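Rik1-associated factor 1 (Schizosaccharomyces pombe, PDB 4O9D) forms part of the Clr4 methyltransferase complex, which ubiquitylates and methylates histone H3 to establish heterochromatin. Local coordinates at residues Phe103-Ala108 with Asp142-Ala147; Thr294-Gly297 with Gln301-Val304; Phe351-Ser356 with Lys361-Arg366. All blocks are in the same frame, centred on the assembly; numbering follows the deposited sequence.

Interaction 1: residues Phe103-Ala108 with Asp142-Ala147; sequences FLYTGA and DLLAVA
With CG lying beside the backbone N and opposite the carbonyl carbon (chi1 -53°), the ring of Tyr105 leaves strand 103-108 in the direction of 142-147, where Asp142, in the turn before the next strand, swings its carboxylate away from its own backbone N (chi1 -153°) to meet the phenol. Tyr105 OH donates a hydrogen bond to Asp142 OD2; the measured 2.4 Å is very short and its exact value doubtful. The carboxylate comes in at the ring edge rather than over a face, its plane turned 38° from that of the ring, and Asp142 OD1 lies in the ring plane 3.7 Å from Tyr105 CE2. Other bonds steady both ends: Thr158 OG1 also bonds Tyr105 OH, and Lys99 N bonds Asp142 OD1, so that each carboxylate oxygen has a partner of its own. Nearer the backbone the contact turns apolar. Leu144 runs past the tyrosine in the opposite direction, setting CD2 4.0 Å from Tyr105 CB and CD1 4.1 Å from Tyr105 CD2. Val113 packs against Leu144, and Val115, on the same strand, against the tyrosine. The strands themselves stay apart, Tyr105 CA and Leu144 CA being 8.4 Å from each other, and no backbone bond joins them. Such side-chain packing between the second strands of two successive blades, with a polar link at one end, belongs to the blade interface of a WD40 beta-propeller.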
loop_
_atom_site.group_PDB
_atom_site.type_symbol
_atom_site.label_atom_id
_atom_site.label_comp_id
_atom_site.label_asym_id
_atom_site.label_seq_id
_atom_site.Cartn_x
_atom_site.Cartn_y
_atom_site.Cartn_z
ATOM N N PHE A 103 -2.304 1.480 -18.815
ATOM C CA PHE A 103 -1.012 0.956 -18.385
ATOM C C PHE A 103 -0.986 0.579 -16.916
ATOM O O PHE A 103 -1.780 1.087 -16.125
ATOM C CB PHE A 103 0.085 1.997 -18.672
ATOM C CG PHE A 103 0.191 2.366 -20.142
ATOM C CD1 PHE A 103 0.787 1.492 -21.047
ATOM C CD2 PHE A 103 -0.323 3.569 -20.613
ATOM C CE1 PHE A 103 0.871 1.818 -22.408
ATOM C CE2 PHE A 103 -0.244 3.898 -21.970
ATOM C CZ PHE A 103 0.355 3.026 -22.861
ATOM N N LEU A 104 -0.070 -0.328 -16.582
ATOM C CA LEU A 104 0.210 -0.699 -15.200
ATOM C C LEU A 104 1.655 -0.307 -14.850
ATOM O O LEU A 104 2.581 -0.649 -15.579
ATOM C CB LEU A 104 0.028 -2.205 -15.010
ATOM C CG LEU A 104 0.385 -2.775 -13.631
ATOM C CD1 LEU A 104 -0.588 -2.283 -12.546
ATOM C CD2 LEU A 104 0.449 -4.331 -13.642
ATOM N N TYR A 105 1.839 0.396 -13.729
ATOM C CA TYR A 105 3.170 0.757 -13.245
ATOM C C TYR A 105 3.596 -0.155 -12.078
ATOM O O TYR A 105 2.835 -0.331 -11.109
ATOM C CB TYR A 105 3.158 2.223 -12.776
ATOM C CG TYR A 105 2.628 3.220 -13.786
ATOM C CD1 TYR A 105 3.229 3.354 -15.034
ATOM C CD2 TYR A 105 1.558 4.053 -13.484
ATOM C CE1 TYR A 105 2.764 4.277 -15.959
ATOM C CE2 TYR A 105 1.077 4.985 -14.401
ATOM C CZ TYR A 105 1.693 5.102 -15.643
ATOM O OH TYR A 105 1.245 6.032 -16.583
ATOM N N THR A 106 4.793 -0.741 -12.153
ATOM C CA THR A 106 5.275 -1.596 -11.056
ATOM C C THR A 106 6.666 -1.220 -10.560
ATOM O O THR A 106 7.500 -0.663 -11.314
ATOM C CB THR A 106 5.329 -3.107 -11.420
ATOM O OG1 THR A 106 6.212 -3.301 -12.529
ATOM C CG2 THR A 106 3.948 -3.671 -11.744
ATOM N N GLY A 107 6.908 -1.524 -9.284
ATOM C CA GLY A 107 8.193 -1.293 -8.648
ATOM C C GLY A 107 8.676 -2.581 -7.986
ATOM O O GLY A 107 7.883 -3.385 -7.540
ATOM N N ALA A 108 9.978 -2.787 -7.918
ATOM C CA ALA A 108 10.473 -4.017 -7.328
ATOM C C ALA A 108 11.878 -3.884 -6.744
ATOM O O ALA A 108 12.550 -2.845 -6.858
ATOM C CB ALA A 108 10.445 -5.163 -8.377
ATOM N N ASP A 142 -1.757 11.575 -13.688
ATOM C CA ASP A 142 -0.947 10.401 -14.025
ATOM C C ASP A 142 0.582 10.596 -13.885
ATOM O O ASP A 142 1.349 9.834 -14.475
ATOM C CB ASP A 142 -1.274 9.884 -15.450
ATOM C CG ASP A 142 -1.005 8.367 -15.603
ATOM O OD1 ASP A 142 -1.512 7.602 -14.747
ATOM O OD2 ASP A 142 -0.290 7.933 -16.556
ATOM N N LEU A 143 1.021 11.594 -13.118
ATOM C CA LEU A 143 2.435 11.727 -12.766
ATOM C C LEU A 143 2.757 10.655 -11.737
ATOM O O LEU A 143 2.007 10.466 -10.763
ATOM C CB LEU A 143 2.727 13.114 -12.187
ATOM C CG LEU A 143 4.187 13.550 -12.001
ATOM C CD1 LEU A 143 4.979 13.595 -13.352
ATOM C CD2 LEU A 143 4.223 14.920 -11.292
ATOM N N LEU A 144 3.857 9.943 -11.944
ATOM C CA LEU A 144 4.198 8.824 -11.061
ATOM C C LEU A 144 5.321 9.186 -10.064
ATOM O O LEU A 144 6.413 9.586 -10.477
ATOM C CB LEU A 144 4.590 7.618 -11.905
ATOM C CG LEU A 144 4.951 6.337 -11.149
ATOM C CD1 LEU A 144 3.737 5.755 -10.519
ATOM C CD2 LEU A 144 5.611 5.323 -12.094
ATOM N N ALA A 145 5.046 9.083 -8.761
ATOM C CA ALA A 145 6.087 9.341 -7.770
ATOM C C ALA A 145 6.677 8.030 -7.302
ATOM O O ALA A 145 5.968 7.027 -7.126
ATOM C CB ALA A 145 5.556 10.182 -6.597
ATOM N N VAL A 146 7.989 8.028 -7.127
ATOM C CA VAL A 146 8.709 6.825 -6.819
ATOM C C VAL A 146 9.520 7.040 -5.546
ATOM O O VAL A 146 10.251 8.021 -5.459
ATOM C CB VAL A 146 9.646 6.500 -7.958
ATOM C CG1 VAL A 146 10.313 5.174 -7.724
ATOM C CG2 VAL A 146 8.843 6.490 -9.269
ATOM N N ALA A 147 9.402 6.135 -4.567
ATOM C CA ALA A 147 10.239 6.221 -3.373
ATOM C C ALA A 147 11.269 5.097 -3.384
ATOM O O ALA A 147 10.929 3.916 -3.439
ATOM C CB ALA A 147 9.386 6.203 -2.079
#

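Interaction 2: residues Thr294-Gly297 with Gln301-Val304; sequences TSSG and QTFV
Ser296 and Thr302 face each other across a non-hydrogen-bonded pair, their side chains on the same face of the sheet, with Ser296 OG 2.7 Å from Thr302 OG1 in a hydrogen bond in which either could donate. Each oxygen lies beside its own backbone N (chi1 -49° for Ser296, -64° for Thr302), and in Thr302 the same torsion sets CG2 opposite the backbone N, where it meets Thr294 CB at 3.8 Å. On this face Thr294 and Val304 then stand side by side and point the same way, Thr294 CG2 lying 4.2 Å from Val304 CG2. Thr294 OG1 bonds Thr285 OG1 on the neighbouring strand. The two segments form the hairpin of the second and third strands in a WD40 propeller blade, and the Thr294, Ser296 and Thr302 side is turned to the next blade, touching Phe351, Trp344 and Ala342. Between the side-chain pairs, Ser295 N donates to Phe303 O at 2.9 Å, Phe303 N returns the bond to Ser295 O, and Gly297 N reaches Gln301 O at 3.1 Å near the turn. Ser295 and Phe303 point to the reverse face: Ser295 OG bonds Gln278 OE1, and the phenylalanine ring leads away from Ser295 to lie against Thr277, Gln278, Pro313 and Leu316.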
loop_
_atom_site.group_PDB
_atom_site.type_symbol
_atom_site.label_atom_id
_atom_site.label_comp_id
_atom_site.label_asym_id
_atom_site.label_seq_id
_atom_site.Cartn_x
_atom_site.Cartn_y
_atom_site.Cartn_z
ATOM N N THR A 294 -6.549 5.430 13.652
ATOM C CA THR A 294 -6.251 4.051 14.045
ATOM C C THR A 294 -4.775 3.746 13.880
ATOM O O THR A 294 -4.095 4.367 13.081
ATOM C CB THR A 294 -7.046 3.033 13.181
ATOM O OG1 THR A 294 -6.481 2.959 11.855
ATOM C CG2 THR A 294 -8.498 3.434 13.099
ATOM N N SER A 295 -4.299 2.752 14.621
ATOM C CA SER A 295 -2.916 2.294 14.532
ATOM C C SER A 295 -2.891 0.766 14.680
ATOM O O SER A 295 -3.198 0.237 15.766
ATOM C CB SER A 295 -2.092 2.926 15.660
ATOM O OG SER A 295 -0.792 2.368 15.703
ATOM N N SER A 296 -2.564 0.057 13.603
ATOM C CA SER A 296 -2.575 -1.407 13.638
ATOM C C SER A 296 -1.150 -1.915 13.642
ATOM O O SER A 296 -0.309 -1.499 12.820
ATOM C CB SER A 296 -3.327 -2.020 12.446
ATOM O OG SER A 296 -4.605 -1.447 12.238
ATOM N N GLY A 297 -0.852 -2.843 14.540
ATOM C CA GLY A 297 0.542 -3.212 14.708
ATOM C C GLY A 297 0.868 -4.670 14.577
ATOM O O GLY A 297 -0.008 -5.512 14.320
ATOM N N GLN A 301 -3.130 -6.093 17.035
ATOM C CA GLN A 301 -4.320 -5.365 17.481
ATOM C C GLN A 301 -4.253 -3.944 16.950
ATOM O O GLN A 301 -3.191 -3.510 16.520
ATOM C CB GLN A 301 -4.431 -5.375 19.012
ATOM C CG GLN A 301 -3.264 -4.719 19.722
ATOM C CD GLN A 301 -3.222 -5.091 21.203
ATOM O OE1 GLN A 301 -3.985 -5.958 21.660
ATOM N NE2 GLN A 301 -2.320 -4.456 21.954
ATOM N N THR A 302 -5.391 -3.248 16.951
ATOM C CA THR A 302 -5.491 -1.890 16.409
ATOM C C THR A 302 -5.979 -0.957 17.506
ATOM O O THR A 302 -7.068 -1.181 18.079
ATOM C CB THR A 302 -6.523 -1.831 15.263
ATOM O OG1 THR A 302 -6.095 -2.652 14.167
ATOM C CG2 THR A 302 -6.749 -0.397 14.800
ATOM N N PHE A 303 -5.185 0.061 17.826
ATOM C CA PHE A 303 -5.645 1.121 18.728
ATOM C C PHE A 303 -6.475 2.132 17.930
ATOM O O PHE A 303 -6.142 2.428 16.794
ATOM C CB PHE A 303 -4.459 1.813 19.431
ATOM C CG PHE A 303 -3.862 0.999 20.561
ATOM C CD1 PHE A 303 -2.983 -0.024 20.303
ATOM C CD2 PHE A 303 -4.208 1.258 21.883
ATOM C CE1 PHE A 303 -2.435 -0.767 21.318
ATOM C CE2 PHE A 303 -3.672 0.508 22.906
ATOM C CZ PHE A 303 -2.775 -0.507 22.619
ATOM N N VAL A 304 -7.554 2.636 18.525
ATOM C CA VAL A 304 -8.405 3.645 17.892
ATOM C C VAL A 304 -8.587 4.852 18.801
ATOM O O VAL A 304 -8.775 4.675 20.001
ATOM C CB VAL A 304 -9.776 3.103 17.592
ATOM C CG1 VAL A 304 -10.599 4.169 16.839
ATOM C CG2 VAL A 304 -9.657 1.801 16.762
#

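Interaction 3: residues Phe351-Ser356 with Lys361-Arg366; sequences FVTGGS and KVWDLR
Trp363 reaches back across the hairpin to Phe351 and Thr353, and its indole can be followed outward one atom at a time. CB lies 3.8 Å from Phe351 O, the same carbonyl that takes the backbone N-H of Trp363. A chi1 of -43° sets CG beside the backbone N, chi2 of 88° turns the CD1-NE1 edge to the opposite strand, and CD1 comes to 3.5 Å from Phe351 O at the ring edge. CD1 also meets the phenylalanine side chain, 4.0 Å from Phe351 CD2, where the two aromatic groups run at a slant. One atom further, NE1 donates to Thr353 OG1 at 2.8 Å, slightly bent at 159° and with the oxygen close to the indole plane. The threonine side chain stands at about a right angle to the tryptophan, its CG2 3.9 Å from NE1. On the benzo side CZ2 is still 4.1 Å from Thr353 OG1. Phe351 adds an apolar contact beyond the strand, its CB 4.1 Å from Leu365 CD2. Backbone bonds in both directions join Phe351 with Trp363 and Thr353 with Lys361, giving the antiparallel register. Past the tryptophan, Asp364 OD1 accepts from Arg366 N in an Asx turn, and Arg366 grips the carboxylate side-on with NE and NH2. His319 NE2 is a second partner of Thr353 OG1, so indole, hydroxyl and imidazole form the Trp-Ser/Thr-His network of WD40 blades. The indole N-H is a donor to this buried hydroxyl, whose own hydrogen is then probably directed to His319 NE2, which would fix the rotation of the Thr353 hydroxyl while the indole N-H is satisfied.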
loop_
_atom_site.group_PDB
_atom_site.type_symbol
_atom_site.label_atom_id
_atom_site.label_comp_id
_atom_site.label_asym_id
_atom_site.label_seq_id
_atom_site.Cartn_x
_atom_site.Cartn_y
_atom_site.Cartn_z
ATOM N N PHE A 351 -15.067 -0.593 9.606
ATOM C CA PHE A 351 -13.617 -0.744 9.559
ATOM C C PHE A 351 -13.328 -2.242 9.448
ATOM O O PHE A 351 -14.036 -3.071 10.036
ATOM C CB PHE A 351 -12.999 -0.138 10.830
ATOM C CG PHE A 351 -11.479 -0.169 10.874
ATOM C CD1 PHE A 351 -10.717 0.451 9.884
ATOM C CD2 PHE A 351 -10.821 -0.765 11.944
ATOM C CE1 PHE A 351 -9.332 0.429 9.946
ATOM C CE2 PHE A 351 -9.432 -0.767 12.036
ATOM C CZ PHE A 351 -8.678 -0.166 11.021
ATOM N N VAL A 352 -12.320 -2.582 8.662
ATOM C CA VAL A 352 -11.978 -3.960 8.406
ATOM C C VAL A 352 -10.482 -4.229 8.571
ATOM O O VAL A 352 -9.629 -3.588 7.922
ATOM C CB VAL A 352 -12.395 -4.380 6.967
ATOM C CG1 VAL A 352 -12.105 -5.847 6.748
ATOM C CG2 VAL A 352 -13.859 -4.070 6.728
ATOM N N THR A 353 -10.165 -5.228 9.385
ATOM C CA THR A 353 -8.789 -5.540 9.692
ATOM C C THR A 353 -8.514 -7.031 9.527
ATOM O O THR A 353 -9.394 -7.868 9.735
ATOM C CB THR A 353 -8.398 -5.063 11.122
ATOM O OG1 THR A 353 -9.122 -5.798 12.118
ATOM C CG2 THR A 353 -8.682 -3.591 11.294
ATOM N N GLY A 354 -7.299 -7.355 9.111
ATOM C CA GLY A 354 -6.911 -8.742 8.915
ATOM C C GLY A 354 -5.588 -9.020 9.576
ATOM O O GLY A 354 -4.606 -8.276 9.381
ATOM N N GLY A 355 -5.536 -10.103 10.347
ATOM C CA GLY A 355 -4.363 -10.362 11.157
ATOM C C GLY A 355 -3.742 -11.732 10.953
ATOM O O GLY A 355 -4.062 -12.472 10.015
ATOM N N SER A 356 -2.825 -12.065 11.843
ATOM C CA SER A 356 -2.063 -13.295 11.687
ATOM C C SER A 356 -2.802 -14.504 12.237
ATOM O O SER A 356 -2.290 -15.624 12.142
ATOM C CB SER A 356 -0.671 -13.168 12.322
ATOM O OG SER A 356 -0.744 -13.033 13.732
ATOM N N LYS A 361 -11.708 -9.333 10.341
ATOM C CA LYS A 361 -12.713 -8.928 11.317
ATOM C C LYS A 361 -13.346 -7.611 10.887
ATOM O O LYS A 361 -12.657 -6.745 10.306
ATOM C CB LYS A 361 -12.075 -8.821 12.708
ATOM C CG LYS A 361 -11.729 -10.204 13.307
ATOM C CD LYS A 361 -11.045 -10.106 14.655
ATOM C CE LYS A 361 -10.901 -11.511 15.278
ATOM N NZ LYS A 361 -12.257 -12.101 15.551
ATOM N N VAL A 362 -14.654 -7.482 11.135
ATOM C CA VAL A 362 -15.411 -6.284 10.752
ATOM C C VAL A 362 -15.803 -5.547 12.046
ATOM O O VAL A 362 -16.283 -6.189 12.992
ATOM C CB VAL A 362 -16.681 -6.615 9.915
ATOM C CG1 VAL A 362 -17.432 -5.344 9.514
ATOM C CG2 VAL A 362 -16.332 -7.450 8.657
ATOM N N TRP A 363 -15.576 -4.225 12.081
ATOM C CA TRP A 363 -15.796 -3.412 13.274
ATOM C C TRP A 363 -16.645 -2.168 12.991
ATOM O O TRP A 363 -16.496 -1.544 11.934
ATOM C CB TRP A 363 -14.459 -2.935 13.857
ATOM C CG TRP A 363 -13.347 -3.966 13.915
ATOM C CD1 TRP A 363 -12.449 -4.256 12.934
ATOM C CD2 TRP A 363 -13.004 -4.801 15.039
ATOM N NE1 TRP A 363 -11.561 -5.231 13.371
ATOM C CE2 TRP A 363 -11.886 -5.581 14.656
ATOM C CE3 TRP A 363 -13.540 -4.960 16.336
ATOM C CZ2 TRP A 363 -11.283 -6.508 15.513
ATOM C CZ3 TRP A 363 -12.945 -5.893 17.191
ATOM C CH2 TRP A 363 -11.826 -6.654 16.774
ATOM N N ASP A 364 -17.528 -1.801 13.931
ATOM C CA ASP A 364 -18.216 -0.496 13.883
ATOM C C ASP A 364 -17.868 0.314 15.137
ATOM O O ASP A 364 -18.318 -0.002 16.236
ATOM C CB ASP A 364 -19.725 -0.634 13.781
ATOM C CG ASP A 364 -20.400 0.682 13.426
ATOM O OD1 ASP A 364 -19.888 1.754 13.832
ATOM O OD2 ASP A 364 -21.422 0.652 12.713
ATOM N N LEU A 365 -17.057 1.350 14.957
ATOM C CA LEU A 365 -16.485 2.094 16.094
ATOM C C LEU A 365 -17.527 2.951 16.807
ATOM O O LEU A 365 -17.274 3.529 17.874
ATOM C CB LEU A 365 -15.309 2.949 15.609
ATOM C CG LEU A 365 -13.990 2.177 15.536
ATOM C CD1 LEU A 365 -13.519 1.810 16.963
ATOM C CD2 LEU A 365 -14.105 0.928 14.683
ATOM N N ARG A 366 -18.715 3.008 16.236
ATOM C CA ARG A 366 -19.789 3.779 16.838
ATOM C C ARG A 366 -20.612 2.908 17.825
ATOM O O ARG A 366 -21.530 3.396 18.490
ATOM C CB ARG A 366 -20.662 4.363 15.727
ATOM C CG ARG A 366 -19.857 5.121 14.648
ATOM C CD ARG A 366 -20.710 5.469 13.430
ATOM N NE ARG A 366 -21.002 4.303 12.591
ATOM C CZ ARG A 366 -21.942 4.275 11.643
ATOM N NH1 ARG A 366 -22.697 5.343 11.408
ATOM N NH2 ARG A 366 -22.141 3.181 10.929
#

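In the fold
The contacts come one after another along the chain, in a propeller whose eight sheets ring a common axis. Interaction 1 joins the blade that holds strand 103-108 to the following one, which holds strand 144-148, and lies across the centre of the chain from the others, its centre about 29 Å from that of interaction 2 and about 30 Å from that of interaction 3. Interactions 2 and 3 are equivalent hairpins within successive blades, centres about 10 Å apart, and they touch: Thr302 packs on Thr353, and Val304 on Leu365. Hairpins inside blades and side-chain packing between them thus combine to build the WD40 domain of this Clr4-complex subunit.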